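Local coordinates for protein TCR beta chain (Gallus gallus, PDB 6LIR) that pairs with the TCR alpha chain to form the chicken alpha-beta T-cell receptor, which probably recognises peptide antigens presented by MHC molecules, at residues 191-203 / 210-222. Residues are numbered along the deposited sequence; the frame is centred on the assembly and turned at random.
Sequences EWFNPLNRFECIA and TQQSIQKIIYGDT
Trp192 lays one face of its indole over the backbone of Gly220 and Asp221, and this is the tightly packed end of the contact. Gly220 CA stands 3.9 Å from the centroid of the six-membered ring, 15° off its normal, a CH-pi contact. With CG anti to the backbone N (chi1 167°), the ring swings back toward strand 210-219, its CH2 edge meeting Ile218 CD1 at 4.1 Å. The backbone closes the same corner: Asp221 N donates to Trp192 O (3.0 Å), and a water bridges Trp192 NE1 to Asp221 OD2. Were the indole cut back to an alanine, Gly220 CA would probably lose its aromatic cover, Ile218 CD1 the ring edge beside it, and the bridging water its indole donor. Gly220 CA also lies against the carbonyl oxygens of Trp192 and Asn194. Phe199 turns a ring edge to Gly220 N, while its CB touches Ile218 CG2 at 3.9 Å; beyond it, Cys201 on the same face reaches Cys141 through the intradomain disulfide.

The other face, carrying Arg198, Glu200, Ile217 and Tyr219, is looser and nearer solvent. Tyr219 and Arg198 run side by side with ring and guanidinium planes 45° apart, and it is the aliphatic Arg198 CD that meets Tyr219 OH, at 3.2 Å. The Glu200 chain, extended beyond CG, lies across Ile217, whose CD1 comes within 3.6 Å of Glu200 CG.

Paired backbone hydrogen bonds join Phe199 to Ile218, Cys201 to Lys216 and Ala203 to Ile214, as in a regular antiparallel hairpin. These are the F and G strands of an immunoglobulin C1-set constant domain, with the disulfide and inward-facing Phe199 packed between the two sheets of its beta sandwich.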
ATOM      1  N   GLU B 191      -1.915 -12.624 -24.042  1.00 44.50           N
ATOM      2  CA  GLU B 191      -2.144 -13.348 -22.796  1.00 46.65           C
ATOM      3  C   GLU B 191      -3.633 -13.475 -22.511  1.00 44.61           C
ATOM      4  O   GLU B 191      -4.065 -14.465 -21.914  1.00 44.98           O
ATOM      5  CB  GLU B 191      -1.434 -12.649 -21.632  1.00 44.23           C
ATOM      6  CG  GLU B 191      -1.555 -13.416 -20.318  1.00 42.68           C
ATOM      7  CD  GLU B 191      -0.770 -12.813 -19.153  1.00 47.47           C
ATOM      8  OE1 GLU B 191      -0.202 -11.709 -19.293  1.00 46.96           O
ATOM      9  OE2 GLU B 191      -0.727 -13.457 -18.078  1.00 49.40           O
ATOM     10  N   TRP B 192      -4.433 -12.501 -22.950  1.00 39.93           N
ATOM     11  CA  TRP B 192      -5.873 -12.577 -22.723  1.00 43.57           C
ATOM     12  C   TRP B 192      -6.520 -13.628 -23.618  1.00 43.94           C
ATOM     13  O   TRP B 192      -7.465 -14.306 -23.200  1.00 47.80           O
ATOM     14  CB  TRP B 192      -6.532 -11.217 -22.952  1.00 35.23           C
ATOM     15  CG  TRP B 192      -8.030 -11.320 -23.034  1.00 43.95           C
ATOM     16  CD1 TRP B 192      -8.811 -11.103 -24.133  1.00 42.91           C
ATOM     17  CD2 TRP B 192      -8.922 -11.694 -21.976  1.00 44.05           C
ATOM     18  NE1 TRP B 192     -10.135 -11.307 -23.821  1.00 46.55           N
ATOM     19  CE2 TRP B 192     -10.230 -11.671 -22.505  1.00 42.56           C
ATOM     20  CE3 TRP B 192      -8.743 -12.037 -20.632  1.00 42.03           C
ATOM     21  CZ2 TRP B 192     -11.352 -11.982 -21.736  1.00 48.75           C
ATOM     22  CZ3 TRP B 192      -9.860 -12.347 -19.870  1.00 45.87           C
ATOM     23  CH2 TRP B 192     -11.147 -12.316 -20.424  1.00 44.74           C
ATOM     24  N   PHE B 193      -6.041 -13.774 -24.855  1.00 44.71           N
ATOM     25  CA  PHE B 193      -6.672 -14.678 -25.819  1.00 48.92           C
ATOM     26  C   PHE B 193      -6.074 -16.079 -25.675  1.00 53.34           C
ATOM     27  O   PHE B 193      -5.394 -16.610 -26.553  1.00 53.78           O
ATOM     28  CB  PHE B 193      -6.517 -14.142 -27.235  1.00 49.50           C
ATOM     29  CG  PHE B 193      -7.510 -13.075 -27.584  1.00 51.73           C
ATOM     30  CD1 PHE B 193      -8.869 -13.304 -27.454  1.00 50.47           C
ATOM     31  CD2 PHE B 193      -7.083 -11.838 -28.035  1.00 43.34           C
ATOM     32  CE1 PHE B 193      -9.786 -12.320 -27.770  1.00 48.77           C
ATOM     33  CE2 PHE B 193      -7.994 -10.852 -28.351  1.00 47.72           C
ATOM     34  CZ  PHE B 193      -9.347 -11.091 -28.218  1.00 46.71           C
ATOM     35  N   ASN B 194      -6.362 -16.674 -24.522  1.00 57.20           N
ATOM     36  CA  ASN B 194      -5.989 -18.037 -24.179  1.00 52.77           C
ATOM     37  C   ASN B 194      -7.046 -18.557 -23.214  1.00 56.38           C
ATOM     38  O   ASN B 194      -7.075 -18.146 -22.045  1.00 56.72           O
ATOM     39  CB  ASN B 194      -4.591 -18.072 -23.554  1.00 53.77           C
ATOM     40  CG  ASN B 194      -4.062 -19.486 -23.353  1.00 55.45           C
ATOM     41  OD1 ASN B 194      -4.824 -20.454 -23.293  1.00 58.85           O
ATOM     42  ND2 ASN B 194      -2.744 -19.605 -23.234  1.00 54.53           N
ATOM     43  N   PRO B 195      -7.932 -19.456 -23.654  1.00 51.74           N
ATOM     44  CA  PRO B 195      -9.017 -19.915 -22.773  1.00 52.17           C
ATOM     45  C   PRO B 195      -8.555 -20.810 -21.638  1.00 49.70           C
ATOM     46  O   PRO B 195      -9.388 -21.220 -20.820  1.00 51.34           O
ATOM     47  CB  PRO B 195      -9.948 -20.673 -23.732  1.00 56.32           C
ATOM     48  CG  PRO B 195      -9.067 -21.097 -24.864  1.00 54.72           C
ATOM     49  CD  PRO B 195      -8.025 -20.026 -25.011  1.00 55.03           C
ATOM     50  N   LEU B 196      -7.262 -21.118 -21.553  1.00 51.10           N
ATOM     51  CA  LEU B 196      -6.712 -21.859 -20.427  1.00 50.81           C
ATOM     52  C   LEU B 196      -6.216 -20.953 -19.308  1.00 54.70           C
ATOM     53  O   LEU B 196      -6.046 -21.425 -18.177  1.00 47.56           O
ATOM     54  CB  LEU B 196      -5.575 -22.766 -20.901  1.00 49.15           C
ATOM     55  CG  LEU B 196      -6.010 -23.753 -21.984  1.00 53.58           C
ATOM     56  CD1 LEU B 196      -4.806 -24.456 -22.588  1.00 53.70           C
ATOM     57  CD2 LEU B 196      -7.012 -24.756 -21.426  1.00 50.02           C
ATOM     58  N   ASN B 197      -5.973 -19.675 -19.596  1.00 50.79           N
ATOM     59  CA  ASN B 197      -5.437 -18.774 -18.585  1.00 46.88           C
ATOM     60  C   ASN B 197      -6.512 -18.434 -17.560  1.00 50.17           C
ATOM     61  O   ASN B 197      -7.600 -17.955 -17.902  1.00 48.60           O
ATOM     62  CB  ASN B 197      -4.894 -17.506 -19.240  1.00 47.91           C
ATOM     63  CG  ASN B 197      -3.491 -17.693 -19.784  1.00 49.94           C
ATOM     64  OD1 ASN B 197      -2.826 -18.687 -19.488  1.00 50.69           O
ATOM     65  ND2 ASN B 197      -3.034 -16.736 -20.584  1.00 50.28           N
ATOM     66  N   ARG B 198      -6.203 -18.688 -16.298  1.00 60.10           N
ATOM     67  CA  ARG B 198      -7.131 -18.492 -15.195  1.00 57.85           C
ATOM     68  C   ARG B 198      -6.744 -17.212 -14.464  1.00 53.86           C
ATOM     69  O   ARG B 198      -5.697 -17.155 -13.811  1.00 55.00           O
ATOM     70  CB  ARG B 198      -7.124 -19.701 -14.264  1.00 56.51           C
ATOM     71  CG  ARG B 198      -7.801 -19.481 -12.926  1.00 59.38           C
ATOM     72  CD  ARG B 198      -8.241 -20.814 -12.343  1.00 71.94           C
ATOM     73  NE  ARG B 198      -7.192 -21.423 -11.533  1.00 69.14           N
ATOM     74  CZ  ARG B 198      -6.262 -22.244 -12.010  1.00 74.30           C
ATOM     75  NH1 ARG B 198      -5.343 -22.747 -11.196  1.00 73.88           N
ATOM     76  NH2 ARG B 198      -6.250 -22.568 -13.298  1.00 73.28           N
ATOM     77  N   PHE B 199      -7.591 -16.189 -14.560  1.00 45.01           N
ATOM     78  CA  PHE B 199      -7.318 -14.891 -13.954  1.00 46.08           C
ATOM     79  C   PHE B 199      -8.179 -14.776 -12.703  1.00 47.77           C
ATOM     80  O   PHE B 199      -9.409 -14.722 -12.784  1.00 49.31           O
ATOM     81  CB  PHE B 199      -7.604 -13.752 -14.930  1.00 43.15           C
ATOM     82  CG  PHE B 199      -6.793 -13.819 -16.188  1.00 43.99           C
ATOM     83  CD1 PHE B 199      -5.476 -13.379 -16.211  1.00 41.95           C
ATOM     84  CD2 PHE B 199      -7.345 -14.331 -17.348  1.00 44.38           C
ATOM     85  CE1 PHE B 199      -4.731 -13.450 -17.378  1.00 40.99           C
ATOM     86  CE2 PHE B 199      -6.610 -14.403 -18.511  1.00 43.96           C
ATOM     87  CZ  PHE B 199      -5.302 -13.964 -18.529  1.00 43.35           C
ATOM     88  N   GLU B 200      -7.519 -14.756 -11.548  1.00 45.16           N
ATOM     89  CA  GLU B 200      -8.173 -14.915 -10.258  1.00 47.19           C
ATOM     90  C   GLU B 200      -7.947 -13.667  -9.421  1.00 44.24           C
ATOM     91  O   GLU B 200      -6.803 -13.277  -9.163  1.00 40.76           O
ATOM     92  CB  GLU B 200      -7.637 -16.156  -9.547  1.00 44.83           C
ATOM     93  CG  GLU B 200      -8.079 -16.332  -8.112  1.00 49.33           C
ATOM     94  CD  GLU B 200      -7.755 -17.723  -7.596  1.00 52.26           C
ATOM     95  OE1 GLU B 200      -8.247 -18.090  -6.506  1.00 54.65           O
ATOM     96  OE2 GLU B 200      -7.003 -18.447  -8.285  1.00 51.30           O
ATOM     97  N   CYS B 201      -9.041 -13.050  -8.996  1.00 39.09           N
ATOM     98  CA  CYS B 201      -9.014 -11.936  -8.065  1.00 42.37           C
ATOM     99  C   CYS B 201      -9.515 -12.436  -6.723  1.00 44.19           C
ATOM    100  O   CYS B 201     -10.598 -13.022  -6.647  1.00 43.12           O
ATOM    101  CB  CYS B 201      -9.886 -10.780  -8.558  1.00 42.15           C
ATOM    102  SG  CYS B 201     -10.044  -9.444  -7.346  1.00 54.54           S
ATOM    103  N   ILE B 202      -8.753 -12.172  -5.665  1.00 44.59           N
ATOM    104  CA  ILE B 202      -9.060 -12.680  -4.333  1.00 41.04           C
ATOM    105  C   ILE B 202      -9.238 -11.502  -3.386  1.00 44.46           C
ATOM    106  O   ILE B 202      -8.392 -10.603  -3.335  1.00 43.89           O
ATOM    107  CB  ILE B 202      -7.954 -13.620  -3.819  1.00 43.61           C
ATOM    108  CG1 ILE B 202      -7.778 -14.814  -4.756  1.00 49.55           C
ATOM    109  CG2 ILE B 202      -8.242 -14.081  -2.389  1.00 47.82           C
ATOM    110  CD1 ILE B 202      -6.336 -15.262  -4.886  1.00 52.00           C
ATOM    111  N   ALA B 203     -10.306 -11.533  -2.600  1.00 34.10           N
ATOM    112  CA  ALA B 203     -10.529 -10.529  -1.573  1.00 38.28           C
ATOM    113  C   ALA B 203     -10.356 -11.201  -0.219  1.00 41.18           C
ATOM    114  O   ALA B 203     -11.096 -12.131   0.116  1.00 38.80           O
ATOM    115  CB  ALA B 203     -11.920  -9.909  -1.702  1.00 30.02           C
ATOM    116  N   THR B 210     -12.367 -14.562  12.411  1.00 51.12           N
ATOM    117  CA  THR B 210     -11.401 -15.300  11.612  1.00 48.31           C
ATOM    118  C   THR B 210     -11.178 -14.610  10.274  1.00 49.32           C
ATOM    119  O   THR B 210     -11.951 -13.745   9.852  1.00 47.33           O
ATOM    120  CB  THR B 210     -11.857 -16.748  11.393  1.00 54.76           C
ATOM    121  OG1 THR B 210     -10.771 -17.526  10.874  1.00 55.65           O
ATOM    122  CG2 THR B 210     -13.028 -16.794  10.419  1.00 47.64           C
ATOM    123  N   GLN B 211     -10.100 -15.014   9.610  1.00 57.33           N
ATOM    124  CA  GLN B 211      -9.756 -14.507   8.288  1.00 60.49           C
ATOM    125  C   GLN B 211     -10.494 -15.307   7.222  1.00 57.83           C
ATOM    126  O   GLN B 211     -10.525 -16.541   7.272  1.00 55.27           O
ATOM    127  CB  GLN B 211      -8.245 -14.566   8.064  1.00 59.31           C
ATOM    128  CG  GLN B 211      -7.439 -13.947   9.203  1.00 63.32           C
ATOM    129  CD  GLN B 211      -6.228 -13.173   8.713  1.00 74.70           C
ATOM    130  OE1 GLN B 211      -6.252 -11.943   8.628  1.00 76.63           O
ATOM    131  NE2 GLN B 211      -5.159 -13.893   8.388  1.00 76.04           N
ATOM    132  N   GLN B 212     -11.094 -14.603   6.264  1.00 44.02           N
ATOM    133  CA  GLN B 212     -11.859 -15.234   5.201  1.00 44.80           C
ATOM    134  C   GLN B 212     -11.418 -14.683   3.856  1.00 44.11           C
ATOM    135  O   GLN B 212     -10.804 -13.618   3.765  1.00 45.29           O
ATOM    136  CB  GLN B 212     -13.370 -14.999   5.355  1.00 46.57           C
ATOM    137  CG  GLN B 212     -13.971 -15.495   6.649  1.00 50.28           C
ATOM    138  CD  GLN B 212     -15.490 -15.460   6.638  1.00 54.48           C
ATOM    139  OE1 GLN B 212     -16.123 -15.524   5.581  1.00 48.06           O
ATOM    140  NE2 GLN B 212     -16.084 -15.357   7.824  1.00 56.64           N
ATOM    141  N   SER B 213     -11.772 -15.414   2.799  1.00 42.20           N
ATOM    142  CA  SER B 213     -11.449 -15.013   1.441  1.00 45.40           C
ATOM    143  C   SER B 213     -12.640 -15.285   0.538  1.00 49.40           C
ATOM    144  O   SER B 213     -13.403 -16.230   0.754  1.00 44.77           O
ATOM    145  CB  SER B 213     -10.234 -15.772   0.888  1.00 45.02           C
ATOM    146  OG  SER B 213      -9.069 -15.517   1.645  1.00 53.15           O
ATOM    147  N   ILE B 214     -12.784 -14.450  -0.483  1.00 39.52           N
ATOM    148  CA  ILE B 214     -13.686 -14.712  -1.593  1.00 38.42           C
ATOM    149  C   ILE B 214     -12.845 -14.722  -2.857  1.00 42.62           C
ATOM    150  O   ILE B 214     -12.003 -13.838  -3.055  1.00 40.32           O
ATOM    151  CB  ILE B 214     -14.816 -13.671  -1.675  1.00 44.30           C
ATOM    152  CG1 ILE B 214     -15.661 -13.718  -0.398  1.00 45.87           C
ATOM    153  CG2 ILE B 214     -15.683 -13.917  -2.899  1.00 40.21           C
ATOM    154  CD1 ILE B 214     -16.718 -12.641  -0.320  1.00 45.60           C
ATOM    155  N   GLN B 215     -13.074 -15.708  -3.713  1.00 47.74           N
ATOM    156  CA  GLN B 215     -12.283 -15.871  -4.921  1.00 46.52           C
ATOM    157  C   GLN B 215     -13.200 -15.747  -6.128  1.00 49.57           C
ATOM    158  O   GLN B 215     -14.257 -16.383  -6.181  1.00 51.19           O
ATOM    159  CB  GLN B 215     -11.561 -17.224  -4.927  1.00 52.99           C
ATOM    160  CG  GLN B 215     -10.646 -17.454  -3.721  1.00 53.17           C
ATOM    161  CD  GLN B 215     -11.360 -18.109  -2.545  1.00 56.00           C
ATOM    162  OE1 GLN B 215     -11.053 -17.829  -1.384  1.00 50.48           O
ATOM    163  NE2 GLN B 215     -12.312 -18.988  -2.841  1.00 48.84           N
ATOM    164  N   LYS B 216     -12.795 -14.920  -7.083  1.00 40.70           N
ATOM    165  CA  LYS B 216     -13.522 -14.735  -8.326  1.00 49.81           C
ATOM    166  C   LYS B 216     -12.588 -15.052  -9.481  1.00 41.18           C
ATOM    167  O   LYS B 216     -11.408 -14.693  -9.451  1.00 45.99           O
ATOM    168  CB  LYS B 216     -14.055 -13.305  -8.446  1.00 46.65           C
ATOM    169  CG  LYS B 216     -15.393 -13.209  -9.142  1.00 55.75           C
ATOM    170  CD  LYS B 216     -16.484 -13.916  -8.352  1.00 55.12           C
ATOM    171  CE  LYS B 216     -17.676 -14.197  -9.249  1.00 59.85           C
ATOM    172  NZ  LYS B 216     -18.920 -14.517  -8.502  1.00 66.49           N
ATOM    173  N   ILE B 217     -13.116 -15.708 -10.508  1.00 46.21           N
ATOM    174  CA  ILE B 217     -12.300 -16.157 -11.626  1.00 49.20           C
ATOM    175  C   ILE B 217     -12.913 -15.649 -12.918  1.00 48.78           C
ATOM    176  O   ILE B 217     -14.140 -15.589 -13.056  1.00 50.27           O
ATOM    177  CB  ILE B 217     -12.189 -17.696 -11.670  1.00 52.51           C
ATOM    178  CG1 ILE B 217     -11.924 -18.269 -10.275  1.00 51.48           C
ATOM    179  CG2 ILE B 217     -11.117 -18.131 -12.661  1.00 52.12           C
ATOM    180  CD1 ILE B 217     -10.480 -18.263  -9.877  1.00 53.77           C
ATOM    181  N   ILE B 218     -12.056 -15.302 -13.870  1.00 43.55           N
ATOM    182  CA  ILE B 218     -12.449 -15.149 -15.261  1.00 45.41           C
ATOM    183  C   ILE B 218     -11.361 -15.798 -16.101  1.00 45.76           C
ATOM    184  O   ILE B 218     -10.169 -15.662 -15.804  1.00 41.83           O
ATOM    185  CB  ILE B 218     -12.670 -13.665 -15.637  1.00 44.52           C
ATOM    186  CG1 ILE B 218     -13.272 -13.541 -17.040  1.00 45.64           C
ATOM    187  CG2 ILE B 218     -11.380 -12.862 -15.519  1.00 41.52           C
ATOM    188  CD1 ILE B 218     -13.837 -12.160 -17.338  1.00 44.21           C
ATOM    189  N   TYR B 219     -11.772 -16.555 -17.108  1.00 39.25           N
ATOM    190  CA  TYR B 219     -10.843 -17.177 -18.037  1.00 43.30           C
ATOM    191  C   TYR B 219     -10.677 -16.315 -19.279  1.00 45.28           C
ATOM    192  O   TYR B 219     -11.521 -15.473 -19.597  1.00 46.69           O
ATOM    193  CB  TYR B 219     -11.314 -18.584 -18.409  1.00 46.75           C
ATOM    194  CG  TYR B 219     -11.034 -19.587 -17.318  1.00 46.81           C
ATOM    195  CD1 TYR B 219      -9.827 -20.273 -17.274  1.00 46.69           C
ATOM    196  CD2 TYR B 219     -11.963 -19.825 -16.313  1.00 44.84           C
ATOM    197  CE1 TYR B 219      -9.561 -21.184 -16.267  1.00 50.86           C
ATOM    198  CE2 TYR B 219     -11.707 -20.733 -15.302  1.00 51.56           C
ATOM    199  CZ  TYR B 219     -10.505 -21.409 -15.285  1.00 54.84           C
ATOM    200  OH  TYR B 219     -10.246 -22.315 -14.283  1.00 56.92           O
ATOM    201  N   GLY B 220      -9.570 -16.535 -19.981  1.00 44.58           N
ATOM    202  CA  GLY B 220      -9.324 -15.833 -21.222  1.00 49.72           C
ATOM    203  C   GLY B 220     -10.241 -16.297 -22.340  1.00 53.93           C
ATOM    204  O   GLY B 220     -10.976 -17.279 -22.226  1.00 52.56           O
ATOM    205  N   ASP B 221     -10.189 -15.565 -23.449  1.00 61.01           N
ATOM    206  CA  ASP B 221     -11.024 -15.835 -24.609  1.00 62.63           C
ATOM    207  C   ASP B 221     -10.239 -16.620 -25.653  1.00 66.84           C
ATOM    208  O   ASP B 221      -9.017 -16.765 -25.573  1.00 67.06           O
ATOM    209  CB  ASP B 221     -11.541 -14.523 -25.214  1.00 67.03           C
ATOM    210  CG  ASP B 221     -13.008 -14.278 -24.922  1.00 70.78           C
ATOM    211  OD1 ASP B 221     -13.544 -14.921 -23.997  1.00 81.45           O
ATOM    212  OD2 ASP B 221     -13.625 -13.441 -25.616  1.00 71.74           O
ATOM    213  N   THR B 222     -10.957 -17.122 -26.651  1.00 74.38           N
ATOM    214  CA  THR B 222     -10.325 -17.901 -27.710  1.00 76.55           C
ATOM    215  C   THR B 222      -9.755 -16.989 -28.786  1.00 69.92           C
ATOM    216  O   THR B 222     -10.496 -16.266 -29.447  1.00 76.09           O
ATOM    217  CB  THR B 222     -11.309 -18.891 -28.358  1.00 76.53           C
ATOM    218  OG1 THR B 222     -12.212 -19.389 -27.362  1.00 80.60           O
ATOM    219  CG2 THR B 222     -10.553 -20.057 -28.983  1.00 75.83           C
TER
HETATM  220  O   HOH W   1     -12.720 -10.713 -24.917  1.00 51.22           O